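PDB 1WZN: SAM-dependent methyltransferase from Pyrococcus horikoshii, which probably transfers a methyl group from S-adenosyl-L-methionine to an acceptor, and binds the product S-adenosyl-L-homocysteine in a Rossmann-like domain. Local coordinates for residues D47-T52 with V109-S114; T115-D120 with D205-Y210; D123-F128 with R216-K221. All blocks are in the same frame, centred on the assembly; numbering follows the deposited sequence.

Contact 1 of 3, residues D47-T52 with V109-S114; sequences DLACGT and VTMFFS. With SAH (S-adenosyl-L-homocysteine), chain F.
The Asp47 carboxylate and the Phe112 ring meet with their planes 59° apart, OD1 of Asp47 approaching the ring obliquely, 3.3 Å from CD2 of Phe112. The same oxygen accepts the Thr110 hydroxyl from above the carboxylate plane, 39° out of it, with 2.7 Å between OG1 of Thr110 and OD1 of Asp47. The other oxygen, OD2, is held by Thr56 of the helix 54-61, so both ends of this buried carboxylate have partners. Leu48 N donates a hydrogen bond to Thr110 O at 2.8 Å. These bonds join the parallel neighbours 44-48 and 106-111 at the centre of the Rossmann-like methyltransferase sheet, where the acidic residue at the end of the first strand, Asp47, and the glycine-containing loop that follows it form the family's cofactor-binding motif I. Beyond the last bridge the strands splay, and a water fills the gap, bonded to Asp47 OD1, Leu48 O and Phe112 N. The ligand amine occupies the mouth of the split: SAH N donates to Ala49 O at 2.9 Å and to Phe112 O at 3.1 Å. On the face of the sheet opposite Asp47 and Thr110, Leu48 CD1 presses tightly on Val109 CG1 at 3.4 Å. The bend of Met111 at chi3 (-85°) turns its methyl CE back to within 3.7 Å of Leu48 CB.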
# COMPACT_ATOMS: atom_id res chain seq x y z
N ASP A 47 38.18 12.52 12.18
CA ASP A 47 36.99 11.93 11.58
C ASP A 47 36.72 10.59 12.27
O ASP A 47 37.40 9.60 12.02
CB ASP A 47 37.19 11.74 10.07
CG ASP A 47 35.93 11.24 9.37
OD1 ASP A 47 34.83 11.62 9.82
OD2 ASP A 47 36.04 10.49 8.38
N LEU A 48 35.72 10.58 13.16
CA LEU A 48 35.34 9.40 13.94
C LEU A 48 34.50 8.39 13.16
O LEU A 48 33.59 8.78 12.44
CB LEU A 48 34.58 9.86 15.20
CG LEU A 48 35.32 10.84 16.13
CD1 LEU A 48 34.36 11.38 17.19
CD2 LEU A 48 36.50 10.15 16.80
N ALA A 49 34.79 7.11 13.36
CA ALA A 49 34.11 6.01 12.66
C ALA A 49 34.22 6.32 11.18
O ALA A 49 33.23 6.35 10.45
CB ALA A 49 32.64 5.91 13.10
N CYS A 50 35.46 6.54 10.74
CA CYS A 50 35.75 6.91 9.35
C CYS A 50 35.52 5.88 8.26
O CYS A 50 35.53 6.23 7.08
CB CYS A 50 37.20 7.40 9.25
SG CYS A 50 38.42 6.13 9.59
N GLY A 51 35.32 4.62 8.64
CA GLY A 51 35.08 3.58 7.64
C GLY A 51 36.17 3.51 6.58
O GLY A 51 37.35 3.56 6.91
N THR A 52 35.77 3.39 5.32
CA THR A 52 36.70 3.33 4.20
C THR A 52 37.24 4.72 3.85
O THR A 52 37.94 4.90 2.85
CB THR A 52 36.05 2.75 2.94
OG1 THR A 52 35.00 3.63 2.51
CG2 THR A 52 35.48 1.35 3.23
N VAL A 109 35.73 17.99 14.66
CA VAL A 109 35.56 16.56 14.81
C VAL A 109 34.33 16.24 13.99
O VAL A 109 33.32 16.94 14.08
CB VAL A 109 35.30 16.16 16.28
CG1 VAL A 109 35.03 14.66 16.37
CG2 VAL A 109 36.50 16.54 17.15
N THR A 110 34.41 15.19 13.17
CA THR A 110 33.28 14.80 12.34
C THR A 110 32.91 13.33 12.53
O THR A 110 33.73 12.51 12.95
CB THR A 110 33.59 15.01 10.83
OG1 THR A 110 34.76 14.25 10.48
CG2 THR A 110 33.83 16.48 10.52
N MET A 111 31.66 13.02 12.23
CA MET A 111 31.16 11.65 12.29
C MET A 111 30.15 11.64 11.17
O MET A 111 29.04 12.16 11.32
CB MET A 111 30.50 11.32 13.62
CG MET A 111 29.94 9.90 13.63
SD MET A 111 29.49 9.32 15.27
CE MET A 111 31.08 8.74 15.83
N PHE A 112 30.53 11.05 10.05
CA PHE A 112 29.70 11.02 8.86
C PHE A 112 28.88 9.77 8.59
O PHE A 112 29.29 8.65 8.90
CB PHE A 112 30.56 11.29 7.61
CG PHE A 112 31.17 12.66 7.57
CD1 PHE A 112 30.38 13.79 7.34
CD2 PHE A 112 32.54 12.83 7.74
CE1 PHE A 112 30.95 15.06 7.28
CE2 PHE A 112 33.12 14.10 7.69
CZ PHE A 112 32.33 15.22 7.45
N PHE A 113 27.72 10.00 7.99
CA PHE A 113 26.81 8.95 7.56
C PHE A 113 26.03 8.15 8.60
O PHE A 113 26.15 6.92 8.68
CB PHE A 113 27.55 8.01 6.59
CG PHE A 113 26.63 7.22 5.68
CD1 PHE A 113 25.52 7.82 5.10
CD2 PHE A 113 26.89 5.88 5.41
CE1 PHE A 113 24.67 7.09 4.25
CE2 PHE A 113 26.05 5.15 4.56
CZ PHE A 113 24.94 5.76 3.99
N SER A 114 25.23 8.86 9.39
CA SER A 114 24.34 8.25 10.37
C SER A 114 24.91 7.39 11.47
O SER A 114 24.17 6.65 12.12
CB SER A 114 23.30 7.41 9.62
OG SER A 114 22.85 8.10 8.47
N SAH F . 32.14 7.63 8.05
CA SAH F . 32.15 6.57 6.96
CB SAH F . 31.58 5.23 7.34
CG SAH F . 30.13 5.07 7.76
SD SAH F . 29.93 3.28 8.21
C SAH F . 31.37 7.20 5.72
O SAH F . 30.91 8.36 5.80
OXT SAH F . 31.29 6.45 4.67
C5' SAH F . 29.87 3.27 9.96
C4' SAH F . 31.33 3.06 10.59
O4' SAH F . 31.06 3.05 12.00
C3' SAH F . 31.98 1.73 10.32
O3' SAH F . 33.21 1.91 9.62
C2' SAH F . 32.12 1.10 11.77
O2' SAH F . 33.27 0.27 11.89
C1' SAH F . 32.15 2.33 12.65
N9 SAH F . 31.85 2.19 13.95
C8 SAH F . 30.72 1.71 14.61
N7 SAH F . 30.79 1.72 15.90
C5 SAH F . 32.09 2.25 16.18
C6 SAH F . 32.75 2.51 17.42
N6 SAH F . 32.21 2.27 18.62
N1 SAH F . 34.02 3.03 17.29
C2 SAH F . 34.61 3.29 16.09
N3 SAH F . 34.00 3.05 14.87
C4 SAH F . 32.75 2.54 14.99
O HOH W 1 32.96 9.63 9.90
O HOH W 2 30.79 7.62 10.97

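Contact 2 of 3, residues T115-D120 with D205-Y210; sequences TIMYFD and DELNIY. With MG (magnesium ion), chain E; SAH (S-adenosyl-L-homocysteine), chain F.
With CG anti to its carbonyl carbon (chi1 -85°), the Tyr118 side chain leaves the 3-10 turn and runs back across the strand, laying its ring over Leu207 and bringing its hydroxyl to Asp205. Leu207 has the same kind of first torsion, and its second sends CD1 away along the chain, leaving CD2, the other branch, over the middle of that ring, 3.7 Å from the centroid and only 7° off the normal: a CH-pi contact. At the ring's edge Tyr118 OH lies 3.0 Å from Asp205 OD2 and is also hydrogen-bonded to Tyr5 OH. Asp205 OD1 is taken by the backbone N of Tyr2, so the N-terminal segment meets both side chains. The turn 115-118 belongs to the connection between strand 106-111 and helix 121-134 of the Rossmann-like domain, and it docks here on the edge strand 198-208 of the separate four-stranded antiparallel sheet. Asn208 makes the join: its backbone N (2.7 Å) and its amide ND2 (3.0 Å) both donate to Met117 O. The first approaches in the carbonyl plane, the second from 41° above it. Asn208 OD1 is bonded to Lys182 of the adjacent strand, which helps fix the amide's rotation. A water spans Tyr118 O and Glu206 O. Toward the ligand, the Phe119 ring presents its edge to the adenine amino group, CE1 of Phe119 lying 3.6 Å from SAH N6. Asp120 caps the helix through OD1, bonded to Asp123 N, while its OD2 binds the magnesium ion at 2.4 Å.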
# COMPACT_ATOMS: atom_id res chain seq x y z
N THR A 115 26.21 7.48 11.72
CA THR A 115 26.80 6.64 12.75
C THR A 115 26.35 6.87 14.18
O THR A 115 26.50 5.98 15.02
CB THR A 115 28.34 6.68 12.66
OG1 THR A 115 28.73 6.22 11.36
CG2 THR A 115 28.97 5.76 13.71
N ILE A 116 25.76 8.03 14.50
CA ILE A 116 25.32 8.20 15.88
C ILE A 116 24.25 7.18 16.23
O ILE A 116 24.01 6.89 17.40
CB ILE A 116 24.74 9.61 16.19
CG1 ILE A 116 23.56 9.91 15.27
CG2 ILE A 116 25.83 10.66 16.09
CD1 ILE A 116 22.82 11.19 15.64
N MET A 117 23.61 6.61 15.21
CA MET A 117 22.55 5.63 15.43
C MET A 117 23.04 4.33 16.06
O MET A 117 22.24 3.55 16.59
CB MET A 117 21.82 5.32 14.12
CG MET A 117 20.99 6.49 13.60
SD MET A 117 20.08 6.14 12.08
CE MET A 117 18.77 5.08 12.70
N TYR A 118 24.35 4.08 16.02
CA TYR A 118 24.89 2.87 16.63
C TYR A 118 24.96 2.99 18.15
O TYR A 118 25.17 2.00 18.84
CB TYR A 118 26.29 2.57 16.08
CG TYR A 118 26.29 1.80 14.79
CD1 TYR A 118 26.13 0.42 14.77
CD2 TYR A 118 26.36 2.47 13.57
CE1 TYR A 118 26.04 -0.29 13.57
CE2 TYR A 118 26.26 1.78 12.36
CZ TYR A 118 26.10 0.40 12.37
OH TYR A 118 25.97 -0.27 11.18
N PHE A 119 24.74 4.20 18.66
CA PHE A 119 24.85 4.44 20.10
C PHE A 119 23.54 4.77 20.80
O PHE A 119 22.76 5.58 20.30
CB PHE A 119 25.84 5.59 20.33
CG PHE A 119 27.15 5.38 19.64
CD1 PHE A 119 28.07 4.47 20.12
CD2 PHE A 119 27.44 6.07 18.46
CE1 PHE A 119 29.27 4.24 19.45
CE2 PHE A 119 28.64 5.85 17.78
CZ PHE A 119 29.55 4.93 18.27
N ASP A 120 23.31 4.15 21.96
CA ASP A 120 22.09 4.45 22.72
C ASP A 120 22.30 5.77 23.45
O ASP A 120 23.37 6.37 23.34
CB ASP A 120 21.72 3.32 23.71
CG ASP A 120 22.83 2.99 24.71
OD1 ASP A 120 23.67 3.86 25.04
OD2 ASP A 120 22.84 1.84 25.19
N ASP A 205 22.21 -5.23 12.28
CA ASP A 205 22.65 -4.33 13.34
C ASP A 205 21.51 -3.67 14.08
O ASP A 205 20.49 -3.33 13.48
CB ASP A 205 23.53 -3.22 12.77
CG ASP A 205 24.77 -3.74 12.08
OD1 ASP A 205 25.38 -4.70 12.60
OD2 ASP A 205 25.14 -3.17 11.04
N GLU A 206 21.68 -3.48 15.38
CA GLU A 206 20.68 -2.82 16.19
C GLU A 206 21.00 -1.34 16.17
O GLU A 206 22.10 -0.93 16.54
CB GLU A 206 20.72 -3.33 17.63
CG GLU A 206 19.69 -2.66 18.52
CD GLU A 206 19.77 -3.11 19.97
OE1 GLU A 206 20.76 -2.76 20.65
OE2 GLU A 206 18.84 -3.81 20.42
N LEU A 207 20.05 -0.52 15.72
CA LEU A 207 20.27 0.91 15.65
C LEU A 207 19.31 1.66 16.55
O LEU A 207 18.28 1.12 16.95
CB LEU A 207 20.12 1.40 14.20
CG LEU A 207 21.10 0.75 13.22
CD1 LEU A 207 20.81 1.24 11.81
CD2 LEU A 207 22.53 1.08 13.62
N ASN A 208 19.65 2.90 16.86
CA ASN A 208 18.85 3.74 17.74
C ASN A 208 18.22 4.89 16.96
O ASN A 208 18.87 5.52 16.13
CB ASN A 208 19.75 4.28 18.85
CG ASN A 208 20.31 3.18 19.72
OD1 ASN A 208 19.67 2.73 20.66
ND2 ASN A 208 21.51 2.71 19.38
N ILE A 209 16.95 5.15 17.24
CA ILE A 209 16.20 6.20 16.56
C ILE A 209 16.15 7.49 17.38
O ILE A 209 15.73 7.48 18.54
CB ILE A 209 14.75 5.75 16.29
CG1 ILE A 209 14.76 4.42 15.53
CG2 ILE A 209 14.01 6.82 15.50
CD1 ILE A 209 13.39 3.77 15.42
N TYR A 210 16.57 8.59 16.76
CA TYR A 210 16.60 9.90 17.41
C TYR A 210 15.96 10.97 16.53
O TYR A 210 16.04 10.90 15.30
CB TYR A 210 18.04 10.33 17.66
CG TYR A 210 18.82 9.49 18.64
CD1 TYR A 210 18.60 9.60 20.01
CD2 TYR A 210 19.83 8.63 18.20
CE1 TYR A 210 19.35 8.86 20.92
CE2 TYR A 210 20.59 7.89 19.09
CZ TYR A 210 20.34 8.01 20.45
OH TYR A 210 21.09 7.28 21.34
MG MG E . 23.56 1.17 27.35
N SAH F . 32.14 7.63 8.05
CA SAH F . 32.15 6.57 6.96
CB SAH F . 31.58 5.23 7.34
CG SAH F . 30.13 5.07 7.76
SD SAH F . 29.93 3.28 8.21
C SAH F . 31.37 7.20 5.72
O SAH F . 30.91 8.36 5.80
OXT SAH F . 31.29 6.45 4.67
C5' SAH F . 29.87 3.27 9.96
C4' SAH F . 31.33 3.06 10.59
O4' SAH F . 31.06 3.05 12.00
C3' SAH F . 31.98 1.73 10.32
O3' SAH F . 33.21 1.91 9.62
C2' SAH F . 32.12 1.10 11.77
O2' SAH F . 33.27 0.27 11.89
C1' SAH F . 32.15 2.33 12.65
N9 SAH F . 31.85 2.19 13.95
C8 SAH F . 30.72 1.71 14.61
N7 SAH F . 30.79 1.72 15.90
C5 SAH F . 32.09 2.25 16.18
C6 SAH F . 32.75 2.51 17.42
N6 SAH F . 32.21 2.27 18.62
N1 SAH F . 34.02 3.03 17.29
C2 SAH F . 34.61 3.29 16.09
N3 SAH F . 34.00 3.05 14.87
C4 SAH F . 32.75 2.54 14.99
O HOH W 3 24.03 -0.50 18.60
O HOH W 4 24.95 2.56 27.01
O HOH W 5 22.21 2.32 28.46

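Contact 3 of 3, residues D123-F128 with R216-K221; sequences DLRKLF and RLLAEK
Helix 121-134 and helix 212-219 approach each other through Arg125 and Leu218, and again through Phe128 and Ala219, with 6.5 Å between the CA atoms of each pair. This is helix-to-helix packing within the methyltransferase fold: the helix following strand 106-111 meets the one following strand 198-208, which returns the chain to the central sheet. No hydrogen bond joins 123-128 to 216-221. Leu218 lies between two neighbours, one methyl on each. CD1 meets Leu124 CD2 at 4.0 Å, the two side chains crossing at about a right angle, while CD2 lies at the edge of the Arg125 guanidinium, 3.5 Å from NE. That nitrogen is buried by the contact and has no polar partner in the model. Phe128 leans toward the other helix, its first torsion (chi1 -68°) setting CG beside the backbone N and directing one ring edge at the backbone there. Its CE2 lies 4.0 Å from Leu218 CB in the ring plane and equally far from Ala219 CB. Tyr222 packs against both Arg125 and Phe128, and Leu217 of the second subunit touches Arg125 and Leu218. At the outer end two cations come near each other, Arg125 NH2 and Lys221 NZ being 4.3 Å apart. Between them it is the aliphatic part of the lysine that makes the contact: CE of Lys221 rests over one guanidinium face, offset toward its rim, 3.6 Å from Arg125 NH2.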
# COMPACT_ATOMS: atom_id res chain seq x y z
N ASP A 123 25.55 6.04 25.71
CA ASP A 123 26.78 6.05 24.92
C ASP A 123 26.89 7.31 24.08
O ASP A 123 27.99 7.79 23.82
CB ASP A 123 26.86 4.81 24.02
CG ASP A 123 27.25 3.56 24.79
OD1 ASP A 123 27.74 3.69 25.93
OD2 ASP A 123 27.08 2.44 24.26
N LEU A 124 25.76 7.85 23.64
CA LEU A 124 25.79 9.06 22.84
C LEU A 124 26.25 10.23 23.71
O LEU A 124 27.02 11.09 23.25
CB LEU A 124 24.40 9.35 22.23
CG LEU A 124 24.34 10.35 21.08
CD1 LEU A 124 25.32 9.94 19.97
CD2 LEU A 124 22.92 10.41 20.53
N ARG A 125 25.81 10.27 24.96
CA ARG A 125 26.24 11.35 25.86
C ARG A 125 27.74 11.22 26.10
O ARG A 125 28.46 12.21 26.15
CB ARG A 125 25.51 11.28 27.21
CG ARG A 125 24.03 11.61 27.16
CD ARG A 125 23.50 11.83 28.58
NE ARG A 125 22.10 12.25 28.59
CZ ARG A 125 21.50 12.81 29.63
NH1 ARG A 125 22.17 13.03 30.75
NH2 ARG A 125 20.22 13.15 29.55
N LYS A 126 28.20 9.98 26.24
CA LYS A 126 29.62 9.72 26.48
C LYS A 126 30.42 10.19 25.27
O LYS A 126 31.50 10.77 25.41
CB LYS A 126 29.86 8.23 26.71
CG LYS A 126 31.33 7.89 26.97
CD LYS A 126 31.53 6.42 27.28
CE LYS A 126 32.98 6.13 27.67
NZ LYS A 126 33.21 4.69 27.99
N LEU A 127 29.90 9.91 24.08
CA LEU A 127 30.56 10.31 22.84
C LEU A 127 30.69 11.83 22.75
O LEU A 127 31.77 12.36 22.49
CB LEU A 127 29.78 9.80 21.62
CG LEU A 127 30.29 10.27 20.25
CD1 LEU A 127 31.71 9.78 20.03
CD2 LEU A 127 29.37 9.75 19.15
N PHE A 128 29.57 12.53 22.94
CA PHE A 128 29.57 13.99 22.87
C PHE A 128 30.53 14.58 23.89
O PHE A 128 31.19 15.59 23.63
CB PHE A 128 28.17 14.56 23.11
CG PHE A 128 27.17 14.24 22.01
CD1 PHE A 128 27.59 13.88 20.74
CD2 PHE A 128 25.81 14.36 22.26
CE1 PHE A 128 26.67 13.63 19.72
CE2 PHE A 128 24.88 14.11 21.25
CZ PHE A 128 25.31 13.75 19.98
N ARG A 216 19.81 17.50 19.69
CA ARG A 216 20.17 18.84 20.16
C ARG A 216 20.16 18.90 21.68
O ARG A 216 21.09 19.44 22.29
CB ARG A 216 19.22 19.90 19.58
CG ARG A 216 19.45 21.28 20.19
CD ARG A 216 18.70 22.40 19.47
NE ARG A 216 17.25 22.24 19.51
CZ ARG A 216 16.54 22.18 20.63
NH1 ARG A 216 17.13 22.26 21.82
NH2 ARG A 216 15.22 22.03 20.56
N LEU A 217 19.12 18.35 22.30
CA LEU A 217 19.01 18.34 23.76
C LEU A 217 20.16 17.58 24.39
O LEU A 217 20.66 17.95 25.46
CB LEU A 217 17.69 17.70 24.20
CG LEU A 217 16.39 18.45 23.89
CD1 LEU A 217 15.21 17.55 24.24
CD2 LEU A 217 16.34 19.75 24.67
N LEU A 218 20.58 16.49 23.75
CA LEU A 218 21.68 15.70 24.28
C LEU A 218 23.02 16.41 24.05
O LEU A 218 23.92 16.31 24.88
CB LEU A 218 21.69 14.31 23.64
CG LEU A 218 20.50 13.42 24.00
CD1 LEU A 218 20.42 12.24 23.06
CD2 LEU A 218 20.64 12.96 25.44
N ALA A 219 23.13 17.12 22.94
CA ALA A 219 24.36 17.83 22.58
C ALA A 219 24.57 19.16 23.30
O ALA A 219 25.71 19.52 23.62
CB ALA A 219 24.39 18.06 21.08
N GLU A 220 23.50 19.90 23.55
CA GLU A 220 23.61 21.20 24.22
C GLU A 220 24.25 21.07 25.60
O GLU A 220 24.72 22.05 26.17
CB GLU A 220 22.24 21.87 24.35
CG GLU A 220 21.60 22.22 23.02
CD GLU A 220 20.29 22.97 23.17
OE1 GLU A 220 19.51 22.63 24.09
OE2 GLU A 220 20.03 23.89 22.36
N LYS A 221 24.28 19.85 26.12
CA LYS A 221 24.87 19.61 27.43
C LYS A 221 26.40 19.61 27.35
O LYS A 221 27.07 19.67 28.39
CB LYS A 221 24.38 18.26 27.96
CG LYS A 221 22.86 18.07 27.92
CD LYS A 221 22.47 16.67 28.41
CE LYS A 221 20.95 16.51 28.48
NZ LYS A 221 20.32 17.49 29.42

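In the fold
The ligand joins contacts 1 and 2, whose centres lie 14 Å apart: the first holds the amino-acid end of SAH, while Thr115 and Phe119 of the second line its sugar and adenine. Ala49 CB meets Thr115 CG2 at 3.7 Å where the two contacts adjoin. Contact 3 sits farther out, with the Leu124 side chain about 10 Å from SAH and from the magnesium ion. It is tied to contact 2 through Leu124, whose CD2 is 3.5 Å from Tyr210 CZ, and to contact 1 through Leu127, whose CD2 is 3.9 Å from Met111 CE. Contacts 2 and 3 also both touch the second subunit.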